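Local coordinates for protein glycosyl hydrolase, family 38 (Enterococcus faecalis, PDB 5KBP) that probably hydrolyses alpha-mannosidic linkages as a metal-binding glycoside hydrolase of family 38, at residues A[668-673]-A[767-772]. Residues are numbered along the deposited sequence; the frame is centred on the assembly and turned at random.
Sequences QIKDHR and EAQCQG
Gln769 reaches across to Asp671 with both ends of its side-chain amide, and this pair of bonds is the tight end of the contact. Its OE1 accepts the backbone N of Asp671 at 2.8 Å in a nearly straight bond (163°), while its NE2 gives a hydrogen to Asp671 OD1 at 2.9 Å. OD1 lies in the plane of the Gln769 amide; the carboxylate is turned 74° against that plane, and NE2 meets OD1 from above the carboxylate. Gripped through both oxygen and nitrogen, the buried amide has its flip state fixed. The other carboxylate oxygen, Asp671 OD2, is held by the backbone N of Ala616. Lys670 lays its CB over this amide, 3.5 Å from Gln769 CD, before its extended chain leads away from the contact; the residue is exposed to solvent.

Gln771 makes the second bridge. With chi2 bent to -71°, its chain folds back so that NE2 serves two backbone carbonyls, Ile669 O at 2.7 Å and Gln769 O at 3.2 Å, coming in above the plane of each. One amide nitrogen thus ties the two loops together and braces its own turn.

Toward Gln668 the contact becomes more exposed. Gln771 OE1 still rests against the Gln668 backbone, 3.3 Å from its C, but the two side chains stand further apart, OE1 to OE1 3.7 Å, with the amides steeply inclined, and Gln668 NE2 bonds instead to Asn666.

The two segments run roughly antiparallel, but glutamine side chains replace a backbone ladder between them. They join, side by side, two connections between the large antiparallel sheets, 659-667 to 672-679 and 745-753 to 772-783, consistent with the beta-sandwich of the galactose-mutarotase-like part of family 38 enzymes.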
loop_
_atom_site.group_PDB
_atom_site.type_symbol
_atom_site.label_atom_id
_atom_site.label_comp_id
_atom_site.label_asym_id
_atom_site.label_seq_id
_atom_site.Cartn_x
_atom_site.Cartn_y
_atom_site.Cartn_z
ATOM N N GLN A 668 -2.196 24.141 4.867
ATOM C CA GLN A 668 -2.885 23.893 6.126
ATOM C C GLN A 668 -4.288 24.492 6.110
ATOM O O GLN A 668 -4.852 24.811 7.159
ATOM C CB GLN A 668 -2.074 24.438 7.301
ATOM C CG GLN A 668 -0.714 23.781 7.463
ATOM C CD GLN A 668 -0.811 22.284 7.701
ATOM O OE1 GLN A 668 -1.739 21.807 8.352
ATOM N NE2 GLN A 668 0.149 21.536 7.168
ATOM N N ILE A 669 -4.855 24.646 4.917
ATOM C CA ILE A 669 -6.156 25.267 4.713
ATOM C C ILE A 669 -7.105 24.217 4.155
ATOM O O ILE A 669 -6.704 23.370 3.348
ATOM C CB ILE A 669 -6.052 26.480 3.764
ATOM C CG1 ILE A 669 -5.078 27.517 4.330
ATOM C CG2 ILE A 669 -7.413 27.108 3.522
ATOM C CD1 ILE A 669 -5.462 28.037 5.699
ATOM N N LYS A 670 -8.362 24.270 4.587
ATOM C CA LYS A 670 -9.377 23.320 4.166
ATOM C C LYS A 670 -10.489 24.030 3.402
ATOM O O LYS A 670 -10.679 25.243 3.521
ATOM C CB LYS A 670 -9.971 22.577 5.370
ATOM C CG LYS A 670 -8.949 21.788 6.169
ATOM C CD LYS A 670 -9.572 21.181 7.416
ATOM C CE LYS A 670 -8.538 20.443 8.253
ATOM N NZ LYS A 670 -9.115 19.902 9.517
ATOM N N ASP A 671 -11.217 23.244 2.606
ATOM C CA ASP A 671 -12.423 23.702 1.911
ATOM C C ASP A 671 -12.136 24.895 0.999
ATOM O O ASP A 671 -12.807 25.927 1.057
ATOM C CB ASP A 671 -13.532 24.038 2.912
ATOM C CG ASP A 671 -13.913 22.854 3.780
ATOM O OD1 ASP A 671 -14.050 21.737 3.241
ATOM O OD2 ASP A 671 -14.073 23.044 5.004
ATOM N N HIS A 672 -11.133 24.747 0.136
ATOM C CA HIS A 672 -10.745 25.838 -0.747
ATOM C C HIS A 672 -10.109 25.277 -2.011
ATOM O O HIS A 672 -9.800 24.087 -2.107
ATOM C CB HIS A 672 -9.781 26.803 -0.051
ATOM C CG HIS A 672 -8.404 26.249 0.130
ATOM N ND1 HIS A 672 -7.272 26.911 -0.301
ATOM C CD2 HIS A 672 -7.974 25.095 0.691
ATOM C CE1 HIS A 672 -6.206 26.186 -0.012
ATOM N NE2 HIS A 672 -6.604 25.080 0.589
ATOM N N ARG A 673 -9.913 26.164 -2.985
ATOM C CA ARG A 673 -9.272 25.830 -4.249
ATOM C C ARG A 673 -8.316 26.951 -4.623
ATOM O O ARG A 673 -8.707 28.122 -4.631
ATOM C CB ARG A 673 -10.305 25.624 -5.364
ATOM C CG ARG A 673 -9.693 25.312 -6.724
ATOM C CD ARG A 673 -10.688 25.542 -7.847
ATOM N NE ARG A 673 -11.131 26.931 -7.891
ATOM C CZ ARG A 673 -12.019 27.409 -8.756
ATOM N NH1 ARG A 673 -12.360 28.690 -8.718
ATOM N NH2 ARG A 673 -12.569 26.607 -9.657
ATOM N N GLU A 767 -8.807 13.389 4.355
ATOM C CA GLU A 767 -7.553 13.424 3.610
ATOM C C GLU A 767 -7.724 13.966 2.197
ATOM O O GLU A 767 -6.721 14.184 1.509
ATOM C CB GLU A 767 -6.922 12.032 3.572
ATOM C CG GLU A 767 -6.388 11.579 4.922
ATOM C CD GLU A 767 -5.788 10.190 4.879
ATOM O OE1 GLU A 767 -5.153 9.787 5.875
ATOM O OE2 GLU A 767 -5.952 9.500 3.851
ATOM N N ALA A 768 -8.965 14.181 1.750
ATOM C CA ALA A 768 -9.208 14.909 0.513
ATOM C C ALA A 768 -8.941 16.400 0.657
ATOM O O ALA A 768 -8.961 17.118 -0.349
ATOM C CB ALA A 768 -10.646 14.685 0.041
ATOM N N GLN A 769 -8.702 16.882 1.880
ATOM C CA GLN A 769 -8.325 18.273 2.094
ATOM C C GLN A 769 -6.889 18.558 1.678
ATOM O O GLN A 769 -6.486 19.726 1.682
ATOM C CB GLN A 769 -8.526 18.654 3.563
ATOM C CG GLN A 769 -9.965 18.564 4.052
ATOM C CD GLN A 769 -10.842 19.694 3.541
ATOM O OE1 GLN A 769 -10.395 20.548 2.778
ATOM N NE2 GLN A 769 -12.099 19.703 3.966
ATOM N N CYS A 770 -6.113 17.526 1.345
ATOM C CA CYS A 770 -4.777 17.676 0.768
ATOM C C CYS A 770 -3.879 18.552 1.638
ATOM O O CYS A 770 -3.274 19.521 1.175
ATOM C CB CYS A 770 -4.862 18.227 -0.656
ATOM S SG CYS A 770 -5.804 17.195 -1.794
ATOM N N GLN A 771 -3.795 18.203 2.917
ATOM C CA GLN A 771 -2.953 18.942 3.843
ATOM C C GLN A 771 -1.500 18.499 3.710
ATOM O O GLN A 771 -1.209 17.308 3.575
ATOM C CB GLN A 771 -3.428 18.736 5.283
ATOM C CG GLN A 771 -4.877 19.137 5.540
ATOM C CD GLN A 771 -5.093 20.639 5.502
ATOM O OE1 GLN A 771 -4.969 21.321 6.519
ATOM N NE2 GLN A 771 -5.426 21.160 4.327
ATOM N N GLY A 772 -0.586 19.470 3.743
ATOM C CA GLY A 772 0.827 19.173 3.781
ATOM C C GLY A 772 1.583 19.916 2.700
ATOM O O GLY A 772 1.079 20.874 2.104
#